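Local coordinates for protein toll (Drosophila melanogaster, PDB 4LXR) that acts as the receptor for cleaved, active Spaetzle, switching on Toll signalling in embryonic dorsal-ventral patterning and in antifungal immunity, at residues Thr57-Ile69 against Met81-Leu95. Sequence-based numbering, arbitrary orientation.
Sequences TTDYQQLPKKLRI and MLPGHTPIASILDYL
Near the N-terminal end of the leucine-rich-repeat ectodomain, two successive strand-to-strand connections pack together, probably on its convex side: Y60 and L63 of 57-69 meet I91, Y94 and L95 of 81-95. Y60 lies in the short 3-10 segment 57-61. Its OH donates to M81 O at 2.5 Å, in the carbonyl plane and on a lone pair. Methyl CD1 of I91 sits over one face of the Y60 ring, 4.1 Å from the centroid, a CH-pi contact. With an alanine in place of Y60, M81 O is likely to lose this donor and I91 CD1 the ring it packs on. With chi1 at -167°, CG of Y94 lies opposite the backbone N, and the ring runs slantwise across 63-65. There Y94 CE2 lies 3.8 Å from L63 CB. Y94 OH donates to a water that also bonds Q61 O and L63 O. A second water joins P64 O, L67 N and Y94 O. L95 CD2 touches P64 CG and L67 CD1, both at 3.9 Å. I69 N donates to L95 O at 3.1 Å, almost straight at 176°. L40 of strand 38-43 and M10 of helix 4-12 both touch P64 and L67. Such side-by-side packing of consecutive connections, one with a short helix, is typical of a leucine-rich-repeat solenoid.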
loop_
_atom_site.group_PDB
_atom_site.type_symbol
_atom_site.label_atom_id
_atom_site.label_comp_id
_atom_site.label_asym_id
_atom_site.label_seq_id
_atom_site.Cartn_x
_atom_site.Cartn_y
_atom_site.Cartn_z
ATOM N N THR A 57 -18.236 -46.339 -15.844
ATOM C CA THR A 57 -17.808 -47.018 -14.633
ATOM C C THR A 57 -16.723 -48.079 -14.915
ATOM O O THR A 57 -15.873 -48.361 -14.068
ATOM C CB THR A 57 -19.047 -47.601 -13.894
ATOM O OG1 THR A 57 -19.327 -46.802 -12.730
ATOM C CG2 THR A 57 -18.848 -49.041 -13.511
ATOM N N THR A 58 -16.733 -48.642 -16.120
ATOM C CA THR A 58 -15.676 -49.573 -16.515
ATOM C C THR A 58 -14.279 -48.923 -16.584
ATOM O O THR A 58 -13.271 -49.631 -16.588
ATOM C CB THR A 58 -15.981 -50.267 -17.864
ATOM O OG1 THR A 58 -15.808 -49.337 -18.941
ATOM C CG2 THR A 58 -17.401 -50.796 -17.879
ATOM N N ASP A 59 -14.215 -47.592 -16.648
ATOM C CA ASP A 59 -12.925 -46.897 -16.698
ATOM C C ASP A 59 -12.068 -47.149 -15.450
ATOM O O ASP A 59 -10.843 -47.010 -15.501
ATOM C CB ASP A 59 -13.102 -45.387 -16.900
ATOM C CG ASP A 59 -13.551 -45.027 -18.300
ATOM O OD1 ASP A 59 -13.486 -45.891 -19.199
ATOM O OD2 ASP A 59 -13.957 -43.861 -18.501
ATOM N N TYR A 60 -12.703 -47.529 -14.340
ATOM C CA TYR A 60 -11.967 -47.862 -13.114
ATOM C C TYR A 60 -10.947 -48.994 -13.306
ATOM O O TYR A 60 -10.094 -49.224 -12.452
ATOM C CB TYR A 60 -12.922 -48.187 -11.959
ATOM C CG TYR A 60 -13.557 -46.964 -11.338
ATOM C CD1 TYR A 60 -12.779 -45.995 -10.712
ATOM C CD2 TYR A 60 -14.941 -46.780 -11.363
ATOM C CE1 TYR A 60 -13.356 -44.871 -10.144
ATOM C CE2 TYR A 60 -15.524 -45.666 -10.789
ATOM C CZ TYR A 60 -14.726 -44.712 -10.181
ATOM O OH TYR A 60 -15.302 -43.598 -9.616
ATOM N N GLN A 61 -11.048 -49.684 -14.437
ATOM C CA GLN A 61 -10.110 -50.722 -14.839
ATOM C C GLN A 61 -8.719 -50.134 -15.078
ATOM O O GLN A 61 -7.712 -50.845 -15.033
ATOM C CB GLN A 61 -10.611 -51.359 -16.132
ATOM C CG GLN A 61 -10.035 -52.716 -16.465
ATOM C CD GLN A 61 -10.682 -53.312 -17.706
ATOM O OE1 GLN A 61 -11.465 -52.643 -18.387
ATOM N NE2 GLN A 61 -10.365 -54.573 -18.002
ATOM N N GLN A 62 -8.661 -48.834 -15.342
ATOM C CA GLN A 62 -7.383 -48.198 -15.644
ATOM C C GLN A 62 -6.711 -47.642 -14.393
ATOM O O GLN A 62 -5.780 -46.852 -14.493
ATOM C CB GLN A 62 -7.559 -47.097 -16.692
ATOM C CG GLN A 62 -8.145 -47.596 -17.994
ATOM C CD GLN A 62 -8.703 -46.481 -18.854
ATOM O OE1 GLN A 62 -8.058 -45.453 -19.053
ATOM N NE2 GLN A 62 -9.910 -46.681 -19.373
ATOM N N LEU A 63 -7.199 -48.045 -13.221
ATOM C CA LEU A 63 -6.584 -47.652 -11.955
ATOM C C LEU A 63 -5.206 -48.297 -11.924
ATOM O O LEU A 63 -5.016 -49.346 -12.521
ATOM C CB LEU A 63 -7.408 -48.192 -10.786
ATOM C CG LEU A 63 -8.192 -47.354 -9.767
ATOM C CD1 LEU A 63 -8.406 -45.894 -10.147
ATOM C CD2 LEU A 63 -9.530 -48.054 -9.488
ATOM N N PRO A 64 -4.236 -47.678 -11.230
ATOM C CA PRO A 64 -2.957 -48.377 -11.068
ATOM C C PRO A 64 -3.149 -49.676 -10.275
ATOM O O PRO A 64 -4.003 -49.725 -9.400
ATOM C CB PRO A 64 -2.108 -47.375 -10.277
ATOM C CG PRO A 64 -3.101 -46.531 -9.551
ATOM C CD PRO A 64 -4.276 -46.406 -10.488
ATOM N N LYS A 65 -2.375 -50.711 -10.592
ATOM C CA LYS A 65 -2.449 -51.991 -9.889
ATOM C C LYS A 65 -1.359 -52.103 -8.830
ATOM O O LYS A 65 -0.223 -51.686 -9.062
ATOM C CB LYS A 65 -2.293 -53.153 -10.874
ATOM C CG LYS A 65 -3.380 -53.270 -11.923
ATOM C CD LYS A 65 -3.148 -54.498 -12.803
ATOM C CE LYS A 65 -4.335 -54.780 -13.721
ATOM N NZ LYS A 65 -4.343 -53.950 -14.961
ATOM N N LYS A 66 -1.708 -52.677 -7.681
ATOM C CA LYS A 66 -0.760 -52.934 -6.593
ATOM C C LYS A 66 -0.104 -51.674 -6.015
ATOM O O LYS A 66 1.097 -51.663 -5.745
ATOM C CB LYS A 66 0.322 -53.927 -7.039
ATOM C CG LYS A 66 -0.207 -55.313 -7.405
ATOM C CD LYS A 66 -0.909 -55.967 -6.221
ATOM C CE LYS A 66 0.048 -56.184 -5.055
ATOM N NZ LYS A 66 -0.661 -56.577 -3.804
ATOM N N LEU A 67 -0.887 -50.621 -5.809
ATOM C CA LEU A 67 -0.324 -49.370 -5.310
ATOM C C LEU A 67 0.204 -49.495 -3.881
ATOM O O LEU A 67 1.257 -48.941 -3.550
ATOM C CB LEU A 67 -1.356 -48.253 -5.368
ATOM C CG LEU A 67 -1.158 -47.162 -6.413
ATOM C CD1 LEU A 67 -1.884 -45.901 -5.995
ATOM C CD2 LEU A 67 0.309 -46.885 -6.617
ATOM N N ARG A 68 -0.536 -50.225 -3.049
ATOM C CA ARG A 68 -0.236 -50.355 -1.620
ATOM C C ARG A 68 0.005 -49.013 -0.932
ATOM O O ARG A 68 1.060 -48.788 -0.346
ATOM C CB ARG A 68 0.939 -51.311 -1.377
ATOM C CG ARG A 68 0.685 -52.735 -1.855
ATOM C CD ARG A 68 1.770 -53.704 -1.373
ATOM N NE ARG A 68 1.417 -54.347 -0.104
ATOM C CZ ARG A 68 2.021 -54.118 1.062
ATOM N NH1 ARG A 68 1.617 -54.757 2.155
ATOM N NH2 ARG A 68 3.031 -53.258 1.137
ATOM N N ILE A 69 -0.969 -48.116 -1.004
ATOM C CA ILE A 69 -0.796 -46.796 -0.400
ATOM C C ILE A 69 -0.554 -46.869 1.119
ATOM O O ILE A 69 0.315 -46.180 1.639
ATOM C CB ILE A 69 -1.964 -45.843 -0.758
ATOM C CG1 ILE A 69 -1.978 -45.583 -2.270
ATOM C CG2 ILE A 69 -1.870 -44.536 0.029
ATOM C CD1 ILE A 69 -3.033 -44.611 -2.720
ATOM N N MET A 81 -17.108 -41.198 -10.821
ATOM C CA MET A 81 -18.456 -41.752 -10.904
ATOM C C MET A 81 -18.697 -42.657 -9.724
ATOM O O MET A 81 -17.784 -43.366 -9.281
ATOM C CB MET A 81 -18.644 -42.536 -12.212
ATOM C CG MET A 81 -18.423 -41.651 -13.420
ATOM S SD MET A 81 -18.605 -42.495 -14.973
ATOM C CE MET A 81 -20.365 -42.848 -14.959
ATOM N N LEU A 82 -19.919 -42.619 -9.200
ATOM C CA LEU A 82 -20.325 -43.589 -8.196
ATOM C C LEU A 82 -20.243 -44.973 -8.826
ATOM O O LEU A 82 -20.757 -45.202 -9.932
ATOM C CB LEU A 82 -21.727 -43.280 -7.664
ATOM C CG LEU A 82 -21.719 -41.993 -6.831
ATOM C CD1 LEU A 82 -23.152 -41.486 -6.548
ATOM C CD2 LEU A 82 -20.930 -42.209 -5.538
ATOM N N PRO A 83 -19.586 -45.904 -8.123
ATOM C CA PRO A 83 -19.174 -47.182 -8.706
ATOM C C PRO A 83 -20.280 -48.241 -8.773
ATOM O O PRO A 83 -20.059 -49.384 -8.371
ATOM C CB PRO A 83 -18.052 -47.628 -7.767
ATOM C CG PRO A 83 -18.399 -47.034 -6.468
ATOM C CD PRO A 83 -19.055 -45.720 -6.762
ATOM N N GLY A 84 -21.449 -47.872 -9.281
ATOM C CA GLY A 84 -22.551 -48.818 -9.411
ATOM C C GLY A 84 -23.015 -49.447 -8.097
ATOM O O GLY A 84 -23.182 -48.769 -7.083
ATOM N N HIS A 85 -23.222 -50.757 -8.118
ATOM C CA HIS A 85 -23.648 -51.489 -6.934
ATOM C C HIS A 85 -22.451 -52.035 -6.165
ATOM O O HIS A 85 -22.522 -53.097 -5.557
ATOM C CB HIS A 85 -24.586 -52.618 -7.348
ATOM C CG HIS A 85 -25.822 -52.135 -8.038
ATOM N ND1 HIS A 85 -26.536 -51.039 -7.595
ATOM C CD2 HIS A 85 -26.457 -52.576 -9.148
ATOM C CE1 HIS A 85 -27.568 -50.838 -8.394
ATOM N NE2 HIS A 85 -27.543 -51.757 -9.345
ATOM N N THR A 86 -21.354 -51.285 -6.209
ATOM C CA THR A 86 -20.101 -51.640 -5.567
ATOM C C THR A 86 -19.759 -50.588 -4.497
ATOM O O THR A 86 -19.917 -49.400 -4.728
ATOM C CB THR A 86 -18.985 -51.670 -6.634
ATOM O OG1 THR A 86 -19.219 -52.764 -7.530
ATOM C CG2 THR A 86 -17.604 -51.790 -6.005
ATOM N N PRO A 87 -19.304 -51.024 -3.316
ATOM C CA PRO A 87 -18.899 -50.041 -2.296
ATOM C C PRO A 87 -17.659 -49.220 -2.733
ATOM O O PRO A 87 -16.792 -49.743 -3.442
ATOM C CB PRO A 87 -18.564 -50.911 -1.083
ATOM C CG PRO A 87 -19.471 -52.215 -1.295
ATOM C CD PRO A 87 -19.422 -52.407 -2.793
ATOM N N ILE A 88 -17.586 -47.955 -2.314
ATOM C CA ILE A 88 -16.419 -47.109 -2.604
ATOM C C ILE A 88 -15.219 -47.751 -1.925
ATOM O O ILE A 88 -14.097 -47.653 -2.424
ATOM C CB ILE A 88 -16.635 -45.637 -2.158
ATOM C CG1 ILE A 88 -17.710 -44.980 -3.028
ATOM C CG2 ILE A 88 -15.329 -44.779 -2.260
ATOM C CD1 ILE A 88 -18.305 -43.691 -2.441
ATOM N N ALA A 89 -15.471 -48.465 -0.822
ATOM C CA ALA A 89 -14.397 -49.152 -0.095
ATOM C C ALA A 89 -13.632 -50.125 -0.998
ATOM O O ALA A 89 -12.444 -50.355 -0.800
ATOM C CB ALA A 89 -14.950 -49.891 1.126
ATOM N N SER A 90 -14.318 -50.697 -1.987
ATOM C CA SER A 90 -13.665 -51.591 -2.938
ATOM C C SER A 90 -12.643 -50.883 -3.842
ATOM O O SER A 90 -11.610 -51.456 -4.178
ATOM C CB SER A 90 -14.707 -52.337 -3.767
ATOM O OG SER A 90 -15.366 -53.300 -2.963
ATOM N N ILE A 91 -12.923 -49.648 -4.238
ATOM C CA ILE A 91 -11.907 -48.859 -4.940
ATOM C C ILE A 91 -10.707 -48.617 -4.018
ATOM O O ILE A 91 -9.552 -48.826 -4.411
ATOM C CB ILE A 91 -12.467 -47.514 -5.453
ATOM C CG1 ILE A 91 -13.438 -47.763 -6.605
ATOM C CG2 ILE A 91 -11.333 -46.600 -5.907
ATOM C CD1 ILE A 91 -14.510 -46.708 -6.725
ATOM N N LEU A 92 -10.987 -48.219 -2.778
ATOM C CA LEU A 92 -9.929 -47.965 -1.801
ATOM C C LEU A 92 -9.117 -49.232 -1.462
ATOM O O LEU A 92 -7.878 -49.162 -1.338
ATOM C CB LEU A 92 -10.488 -47.285 -0.540
ATOM C CG LEU A 92 -11.341 -46.022 -0.749
ATOM C CD1 LEU A 92 -11.623 -45.288 0.556
ATOM C CD2 LEU A 92 -10.730 -45.074 -1.763
ATOM N N ASP A 93 -9.792 -50.379 -1.326
ATOM C CA ASP A 93 -9.088 -51.650 -1.121
ATOM C C ASP A 93 -8.114 -51.907 -2.266
ATOM O O ASP A 93 -6.978 -52.295 -2.039
ATOM C CB ASP A 93 -10.038 -52.854 -1.034
ATOM C CG ASP A 93 -11.020 -52.762 0.124
ATOM O OD1 ASP A 93 -10.744 -52.032 1.093
ATOM O OD2 ASP A 93 -12.078 -53.420 0.057
ATOM N N TYR A 94 -8.581 -51.686 -3.494
ATOM C CA TYR A 94 -7.797 -51.948 -4.697
ATOM C C TYR A 94 -6.493 -51.167 -4.659
ATOM O O TYR A 94 -5.446 -51.661 -5.066
ATOM C CB TYR A 94 -8.585 -51.537 -5.940
ATOM C CG TYR A 94 -8.000 -52.041 -7.239
ATOM C CD1 TYR A 94 -8.188 -53.362 -7.638
ATOM C CD2 TYR A 94 -7.255 -51.195 -8.069
ATOM C CE1 TYR A 94 -7.659 -53.827 -8.825
ATOM C CE2 TYR A 94 -6.724 -51.649 -9.255
ATOM C CZ TYR A 94 -6.928 -52.971 -9.628
ATOM O OH TYR A 94 -6.408 -53.434 -10.807
ATOM N N LEU A 95 -6.571 -49.942 -4.161
ATOM C CA LEU A 95 -5.417 -49.070 -4.071
ATOM C C LEU A 95 -4.612 -49.352 -2.806
ATOM O O LEU A 95 -3.565 -48.746 -2.576
ATOM C CB LEU A 95 -5.876 -47.617 -4.110
ATOM C CG LEU A 95 -6.502 -47.234 -5.448
ATOM C CD1 LEU A 95 -7.073 -45.801 -5.401
ATOM C CD2 LEU A 95 -5.447 -47.397 -6.543
HETATM O O HOH W 1 -6.174 -51.762 -12.827
HETATM O O HOH W 2 -3.705 -50.308 -7.023
#